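Local coordinates for protein N-acetyl-beta-D glucosaminidase (PDB 4ZM6) that probably releases N-acetylglucosamine units as a family 3 glycoside hydrolase and, through a GCN5-related region that binds acetyl-CoA, acetylates glucosamine, at residues K391-A396 with E427-N432; W447-T452 with R474-A479; M464-Q469 with F489-T494. One frame throughout, in Å; residues are numbered along the deposited sequence.

Contact 1: K391-A396 with E427-N432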
# COMPACT_ATOMS: atom_id res chain seq x y z
N LYS A 391 44.91 26.40 -17.29
CA LYS A 391 43.91 27.43 -17.53
C LYS A 391 42.52 26.78 -17.50
O LYS A 391 42.25 25.86 -18.28
CB LYS A 391 44.16 28.09 -18.89
CG LYS A 391 43.32 29.33 -19.17
CD LYS A 391 43.86 30.58 -18.47
CE LYS A 391 43.67 31.84 -19.31
NZ LYS A 391 44.67 31.95 -20.42
N ILE A 392 41.67 27.25 -16.59
CA ILE A 392 40.29 26.80 -16.52
C ILE A 392 39.35 27.87 -17.09
O ILE A 392 39.37 29.02 -16.65
CB ILE A 392 39.86 26.49 -15.06
CG1 ILE A 392 40.67 25.31 -14.51
CG2 ILE A 392 38.36 26.19 -15.00
CD1 ILE A 392 40.27 24.87 -13.11
N LEU A 393 38.52 27.48 -18.06
CA LEU A 393 37.51 28.38 -18.61
C LEU A 393 36.13 28.06 -18.04
O LEU A 393 35.59 26.97 -18.28
CB LEU A 393 37.47 28.27 -20.13
CG LEU A 393 36.48 29.20 -20.85
CD1 LEU A 393 36.63 30.64 -20.39
CD2 LEU A 393 36.66 29.09 -22.35
N PHE A 394 35.57 28.99 -17.27
CA PHE A 394 34.24 28.81 -16.71
C PHE A 394 33.24 29.66 -17.48
O PHE A 394 33.27 30.89 -17.40
CB PHE A 394 34.22 29.16 -15.22
CG PHE A 394 32.85 29.10 -14.58
CD1 PHE A 394 32.01 28.02 -14.80
CD2 PHE A 394 32.42 30.12 -13.74
CE1 PHE A 394 30.76 27.96 -14.21
CE2 PHE A 394 31.17 30.06 -13.14
CZ PHE A 394 30.34 28.98 -13.38
N LEU A 395 32.36 28.99 -18.23
CA LEU A 395 31.30 29.65 -18.99
C LEU A 395 29.97 29.44 -18.28
O LEU A 395 29.57 28.30 -18.06
CB LEU A 395 31.23 29.07 -20.40
CG LEU A 395 32.54 29.10 -21.20
CD1 LEU A 395 32.34 28.51 -22.58
CD2 LEU A 395 33.08 30.51 -21.29
N ALA A 396 29.30 30.54 -17.92
CA ALA A 396 28.01 30.49 -17.24
C ALA A 396 26.93 31.15 -18.10
O ALA A 396 27.18 32.17 -18.71
CB ALA A 396 28.10 31.19 -15.90
N GLU A 427 39.06 31.93 -15.87
CA GLU A 427 38.31 32.94 -16.63
C GLU A 427 36.81 32.69 -16.52
O GLU A 427 36.32 31.61 -16.84
CB GLU A 427 38.73 32.92 -18.10
CG GLU A 427 38.10 34.03 -18.93
CD GLU A 427 38.76 34.21 -20.28
OE1 GLU A 427 38.62 35.31 -20.87
OE2 GLU A 427 39.41 33.25 -20.74
N TYR A 428 36.08 33.72 -16.16
CA TYR A 428 34.68 33.59 -15.95
C TYR A 428 33.97 34.48 -16.92
O TYR A 428 34.14 35.67 -16.93
CB TYR A 428 34.41 33.96 -14.51
CG TYR A 428 33.00 34.20 -14.10
CD1 TYR A 428 32.72 35.18 -13.22
CD2 TYR A 428 31.97 33.42 -14.54
CE1 TYR A 428 31.47 35.42 -12.79
CE2 TYR A 428 30.69 33.65 -14.11
CZ TYR A 428 30.47 34.67 -13.24
OH TYR A 428 29.24 34.97 -12.76
N ILE A 429 33.20 33.86 -17.78
CA ILE A 429 32.42 34.54 -18.81
C ILE A 429 30.97 34.13 -18.70
O ILE A 429 30.66 32.94 -18.63
CB ILE A 429 32.90 34.16 -20.23
CG1 ILE A 429 34.32 34.68 -20.47
CG2 ILE A 429 31.95 34.70 -21.28
CD1 ILE A 429 35.01 34.06 -21.66
N ILE A 430 30.08 35.11 -18.71
CA ILE A 430 28.64 34.85 -18.76
C ILE A 430 28.18 34.95 -20.23
O ILE A 430 28.07 36.04 -20.78
CB ILE A 430 27.88 35.82 -17.85
CG1 ILE A 430 28.43 35.69 -16.42
CG2 ILE A 430 26.39 35.56 -17.90
CD1 ILE A 430 27.90 36.72 -15.44
N TYR A 431 27.95 33.80 -20.84
CA TYR A 431 27.57 33.72 -22.26
C TYR A 431 26.06 33.85 -22.44
O TYR A 431 25.28 33.43 -21.59
CB TYR A 431 28.07 32.41 -22.89
CG TYR A 431 27.40 31.14 -22.39
CD1 TYR A 431 27.89 30.46 -21.27
CD2 TYR A 431 26.28 30.62 -23.02
CE1 TYR A 431 27.28 29.31 -20.80
CE2 TYR A 431 25.66 29.47 -22.56
CZ TYR A 431 26.16 28.82 -21.45
OH TYR A 431 25.56 27.67 -20.98
N ASN A 432 25.67 34.45 -23.57
CA ASN A 432 24.27 34.62 -23.94
C ASN A 432 24.14 34.49 -25.47
O ASN A 432 25.12 34.13 -26.13
CB ASN A 432 23.72 35.96 -23.42
CG ASN A 432 24.41 37.17 -24.04
OD1 ASN A 432 23.79 37.93 -24.78
ND2 ASN A 432 25.69 37.35 -23.74
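Leu393 and Glu427 stand side by side on neighbouring parallel strands, in register. Five backbone hydrogen bonds form the ladder, starting with Glu427 N to Ile392 O at 3.0 Å and closing with Tyr431 N to Ala396 O. The Glu427 side chain can be followed outward along its neighbour. Its CB lies 3.9 Å from Leu393 CD1, and CG and CD pass the same methyl. With CG anti to the backbone N (chi1 -174°) and the chain extended beyond, the carboxylate is carried along the leucine rather than over it. OE2 is 3.8 Å from Leu393 CD1, while OE1 forms a salt bridge with Lys441 of helix 439-444. Next on this face, Leu395 CD2 packs at 3.8 Å against Ile429 CB. Leu395 is also met from the end of the ladder by Tyr431, whose CG sits between its backbone N and carbonyl carbon (chi1 68°); this brings the ring back beside the Ala396 carbonyl, with CD1 3.7 Å from Leu395 CB.

Phe394 and Tyr428 lie on the opposite face, with Ala396. Their rings point the same way and are nearly parallel (17°) but displaced along each other, with centroids 5.4 Å apart, so that only the CD2 and CE2 atoms of the two rings come near. Ala396 CB sits at the edge of the Tyr428 ring, near its plane. Beyond the pair, Phe394 stacks on Phe415 and Tyr428 on His416.

Strand 426-431 is an outermost strand of this mixed sheet within the chain. Its attachment to strand 392-397 rests on main-chain bonds and apolar packing, while the one carboxylate at the margin finds its charge partner in a helix, which would probably offset the cost of laying the acid against leucine.

Contact 2: W447-T452 with R474-A479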
# COMPACT_ATOMS: atom_id res chain seq x y z
N TRP A 447 40.90 23.08 -19.12
CA TRP A 447 39.62 22.59 -18.61
C TRP A 447 38.53 23.62 -18.88
O TRP A 447 38.72 24.81 -18.62
CB TRP A 447 39.71 22.32 -17.10
CG TRP A 447 40.87 21.46 -16.66
CD1 TRP A 447 42.16 21.88 -16.44
CD2 TRP A 447 40.85 20.06 -16.36
NE1 TRP A 447 42.94 20.82 -16.04
CE2 TRP A 447 42.16 19.69 -15.97
CE3 TRP A 447 39.85 19.08 -16.37
CZ2 TRP A 447 42.50 18.38 -15.61
CZ3 TRP A 447 40.18 17.78 -16.01
CH2 TRP A 447 41.50 17.44 -15.64
N VAL A 448 37.40 23.16 -19.41
CA VAL A 448 36.24 24.01 -19.65
C VAL A 448 35.10 23.53 -18.76
O VAL A 448 34.75 22.36 -18.77
CB VAL A 448 35.78 23.94 -21.12
CG1 VAL A 448 34.54 24.80 -21.34
CG2 VAL A 448 36.92 24.38 -22.04
N ILE A 449 34.53 24.45 -17.98
CA ILE A 449 33.37 24.15 -17.15
C ILE A 449 32.23 25.03 -17.61
O ILE A 449 32.35 26.26 -17.62
CB ILE A 449 33.64 24.40 -15.65
CG1 ILE A 449 34.75 23.48 -15.13
CG2 ILE A 449 32.37 24.17 -14.83
CD1 ILE A 449 35.18 23.77 -13.70
N ILE A 450 31.11 24.41 -17.99
CA ILE A 450 29.96 25.16 -18.47
C ILE A 450 28.82 25.06 -17.47
O ILE A 450 28.52 23.98 -16.97
CB ILE A 450 29.52 24.71 -19.87
CG1 ILE A 450 30.69 24.88 -20.84
CG2 ILE A 450 28.33 25.53 -20.34
CD1 ILE A 450 30.39 24.50 -22.27
N GLY A 451 28.21 26.21 -17.17
CA GLY A 451 27.09 26.29 -16.26
C GLY A 451 25.82 26.48 -17.07
O GLY A 451 25.62 27.53 -17.68
N THR A 452 24.98 25.45 -17.10
CA THR A 452 23.67 25.56 -17.72
C THR A 452 22.62 25.81 -16.66
O THR A 452 22.75 25.39 -15.52
CB THR A 452 23.30 24.31 -18.53
OG1 THR A 452 23.04 23.21 -17.65
CG2 THR A 452 24.42 23.95 -19.51
N ARG A 474 38.96 18.97 -22.00
CA ARG A 474 38.27 18.30 -20.90
C ARG A 474 37.09 19.16 -20.42
O ARG A 474 37.27 20.19 -19.78
CB ARG A 474 39.24 18.02 -19.75
CG ARG A 474 40.52 17.32 -20.19
CD ARG A 474 41.47 17.08 -19.04
NE ARG A 474 42.80 16.72 -19.53
CZ ARG A 474 43.71 17.58 -19.98
NH1 ARG A 474 43.47 18.89 -20.00
NH2 ARG A 474 44.89 17.13 -20.41
N LEU A 475 35.89 18.71 -20.76
CA LEU A 475 34.66 19.45 -20.50
C LEU A 475 33.92 18.84 -19.32
O LEU A 475 33.87 17.63 -19.21
CB LEU A 475 33.76 19.37 -21.73
CG LEU A 475 32.39 20.06 -21.65
CD1 LEU A 475 32.56 21.57 -21.55
CD2 LEU A 475 31.55 19.68 -22.86
N VAL A 476 33.37 19.68 -18.45
CA VAL A 476 32.40 19.22 -17.45
C VAL A 476 31.22 20.19 -17.50
O VAL A 476 31.42 21.41 -17.60
CB VAL A 476 32.99 19.09 -16.01
CG1 VAL A 476 34.51 19.12 -16.01
CG2 VAL A 476 32.46 20.16 -15.07
N VAL A 477 30.01 19.66 -17.45
CA VAL A 477 28.80 20.48 -17.50
C VAL A 477 27.99 20.35 -16.21
O VAL A 477 27.58 19.25 -15.83
CB VAL A 477 27.92 20.07 -18.70
CG1 VAL A 477 26.66 20.93 -18.76
CG2 VAL A 477 28.72 20.16 -19.99
N ALA A 478 27.76 21.48 -15.54
CA ALA A 478 26.96 21.53 -14.32
C ALA A 478 25.66 22.27 -14.57
O ALA A 478 25.68 23.49 -14.80
CB ALA A 478 27.75 22.21 -13.21
N ALA A 479 24.54 21.55 -14.52
CA ALA A 479 23.20 22.15 -14.63
C ALA A 479 22.67 22.50 -13.24
O ALA A 479 22.56 21.64 -12.37
CB ALA A 479 22.25 21.21 -15.34
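Trp447 to Thr452 and Arg474 to Ala479 run parallel, their axes 4.8 Å apart at closest and inclined by 21°, in a ladder where Val448, Ile450 and Thr452 donate their N-H groups to the carbonyls of Arg474, Val476 and Ala478 in turn, and the carbonyls of Val448 and Ile450 take the N-H groups of Val476 and Ala478, the latter at 3.0 Å between Ala478 N and Ile450 O.

At the opening end the tryptophan ring lies over the arginine side chain. Arg474 CG is anti to the carbonyl carbon (chi1 -51°) and the chain is extended on to NE, which lays the aliphatic part under the indole: CD is 3.5 Å from the centroid of the Trp447 six-membered ring, a CH-pi contact. The guanidinium follows as a cation-pi partner, CZ 4.9 Å from that centroid, with its plane turned 35° from the ring. NH1 also bonds to the carbonyl oxygen of Asp446, which anchors the group over the ring face.

These two strands with helix 459-471 between them form a beta-alpha-beta unit, the parallel crossover from which alpha/beta sandwich domains of family 3 glycosidases are commonly built. On the face toward that helix, Leu475 CD1 lies 3.7 Å from Ile450 CD1 and 3.8 Å from Val448 CG1, a single methyl shared by two partners, while Ile450 itself rests on Val465 and Ala468. Farther along the same face Thr452 CG2 meets Val477 CG1 at 3.8 Å, and Thr452 OG1, beside Ala479, is hydrogen-bonded to Asp485. The other face pairs Ile449 with Val476, whose CG2 atoms are 4.0 Å apart.

Contact 3: M464-Q469 with F489-T494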
# COMPACT_ATOMS: atom_id res chain seq x y z
N MET A 464 25.97 26.29 -27.16
CA MET A 464 27.22 26.49 -26.42
C MET A 464 27.84 25.17 -25.96
O MET A 464 29.03 24.95 -26.15
CB MET A 464 26.97 27.37 -25.19
CG MET A 464 28.23 27.83 -24.47
SD MET A 464 29.22 28.97 -25.46
CE MET A 464 30.40 27.85 -26.21
N VAL A 465 27.03 24.30 -25.38
CA VAL A 465 27.50 23.02 -24.85
C VAL A 465 27.90 22.07 -25.99
O VAL A 465 28.91 21.38 -25.88
CB VAL A 465 26.45 22.37 -23.93
CG1 VAL A 465 26.84 20.94 -23.56
CG2 VAL A 465 26.26 23.19 -22.66
N GLN A 466 27.10 22.03 -27.05
CA GLN A 466 27.39 21.21 -28.23
C GLN A 466 28.66 21.68 -28.93
O GLN A 466 29.44 20.86 -29.42
CB GLN A 466 26.25 21.27 -29.24
CG GLN A 466 25.05 20.42 -28.87
CD GLN A 466 23.85 20.68 -29.77
OE1 GLN A 466 23.67 21.78 -30.30
NE2 GLN A 466 23.02 19.66 -29.94
N GLN A 467 28.85 23.00 -28.98
CA GLN A 467 30.05 23.58 -29.55
C GLN A 467 31.27 23.14 -28.74
O GLN A 467 32.21 22.57 -29.29
CB GLN A 467 29.94 25.12 -29.57
CG GLN A 467 31.10 25.83 -30.27
CD GLN A 467 31.04 27.35 -30.15
OE1 GLN A 467 31.97 28.05 -30.58
NE2 GLN A 467 29.97 27.88 -29.57
N ALA A 468 31.22 23.40 -27.44
CA ALA A 468 32.34 23.09 -26.54
C ALA A 468 32.66 21.60 -26.50
O ALA A 468 33.82 21.22 -26.36
CB ALA A 468 32.04 23.60 -25.14
N GLN A 469 31.64 20.76 -26.63
CA GLN A 469 31.82 19.32 -26.72
C GLN A 469 32.77 18.94 -27.86
O GLN A 469 33.59 18.03 -27.72
CB GLN A 469 30.45 18.62 -26.87
CG GLN A 469 30.46 17.21 -27.46
CD GLN A 469 31.09 16.16 -26.57
OE1 GLN A 469 31.20 15.00 -26.97
NE2 GLN A 469 31.51 16.54 -25.37
N PHE A 489 22.03 17.11 -24.87
CA PHE A 489 23.40 16.80 -25.30
C PHE A 489 23.93 15.51 -24.65
O PHE A 489 24.83 15.55 -23.82
CB PHE A 489 24.33 17.99 -25.03
CG PHE A 489 24.06 18.72 -23.74
CD1 PHE A 489 24.62 18.29 -22.54
CD2 PHE A 489 23.25 19.85 -23.72
CE1 PHE A 489 24.37 18.97 -21.35
CE2 PHE A 489 22.99 20.52 -22.54
CZ PHE A 489 23.55 20.08 -21.35
N PRO A 490 23.38 14.35 -25.05
CA PRO A 490 23.81 13.08 -24.44
C PRO A 490 25.25 12.66 -24.76
O PRO A 490 25.77 11.77 -24.12
CB PRO A 490 22.82 12.05 -25.01
CG PRO A 490 21.73 12.83 -25.66
CD PRO A 490 22.31 14.15 -26.05
N GLN A 491 25.87 13.31 -25.75
CA GLN A 491 27.27 13.03 -26.10
C GLN A 491 28.20 13.43 -24.95
O GLN A 491 29.27 12.83 -24.77
CB GLN A 491 27.73 13.79 -27.37
CG GLN A 491 26.65 14.22 -28.36
CD GLN A 491 26.05 15.60 -28.06
OE1 GLN A 491 26.75 16.52 -27.63
NE2 GLN A 491 24.75 15.74 -28.30
N VAL A 492 27.80 14.45 -24.19
CA VAL A 492 28.60 14.97 -23.09
C VAL A 492 28.91 13.85 -22.11
O VAL A 492 28.01 13.26 -21.54
CB VAL A 492 27.90 16.14 -22.37
CG1 VAL A 492 28.64 16.52 -21.09
CG2 VAL A 492 27.80 17.34 -23.29
N ASP A 493 30.20 13.57 -21.94
CA ASP A 493 30.67 12.44 -21.14
C ASP A 493 30.64 12.72 -19.65
O ASP A 493 30.59 11.78 -18.85
CB ASP A 493 32.10 12.07 -21.55
CG ASP A 493 32.17 11.44 -22.93
OD1 ASP A 493 31.26 10.66 -23.29
OD2 ASP A 493 33.15 11.71 -23.66
N THR A 494 30.67 13.99 -19.26
CA THR A 494 30.81 14.34 -17.85
C THR A 494 29.84 15.47 -17.47
O THR A 494 30.01 16.62 -17.89
CB THR A 494 32.30 14.59 -17.48
OG1 THR A 494 32.40 15.61 -16.48
CG2 THR A 494 33.12 14.98 -18.71
O HOH W 1 28.41 17.89 -30.00
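Val465 presses a methyl onto Phe489, and this CH-pi contact is the apolar heart of a helix-to-loop junction. CG1 stands 3.5 Å from the centroid of the ring, only 12° off its normal, so it lies squarely over one face. The same methyl touches Val492 CG2 at 3.7 Å. CG1 is anti to the backbone N of Val465 (chi1 171°), which sends it to the loop, while CG2 is directed at the sheet.

Polar groups meet more loosely. No direct hydrogen bond links the helix with the loop; the Gln469 and Gln491 side chains cross at a slant with amide planes 53° apart, and Gln469 OE1 lies 3.7 Å from Gln491 CB. One water bridges instead, donating to Gln466 O and to Gln491 OE1, each at 3.2 Å. It thus gives a helix carbonyl and a loop amide a common partner.

The loop holds its own shape through a type I turn from Phe489 to Val492, closed by Val492 N to Phe489 O. Beyond it, Asp493 forms a salt bridge with Arg378. Helix 459-471 packs against the sheet here, with Val465 also resting on Ile450 and Thr452 of strand 447-452, while Phe489 and Val492 both pack on Val477 of strand 475-479.

The contacts share one alpha/beta region, where segments of contacts 2 and 3 alternate. Contacts 1 and 2 have centres about 9 Å apart and share a sheet: strands 392-397 and 447-452 are neighbours, probably joined by bonds such as Leu393 N to Trp447 O at 2.7 Å. Contact 3 lies about 9 Å, centre to centre, from contact 2 and about 15 Å from contact 1. Its helix connects the two strands of contact 2, and its loop runs into strand 494-497, where Thr494 O probably bonds Val477 N at 3.1 Å. Met464 of that helix also packs on Tyr431 of contact 1. All three lie away from the acetyl-CoA pocket, formed by residues between 520 and 676.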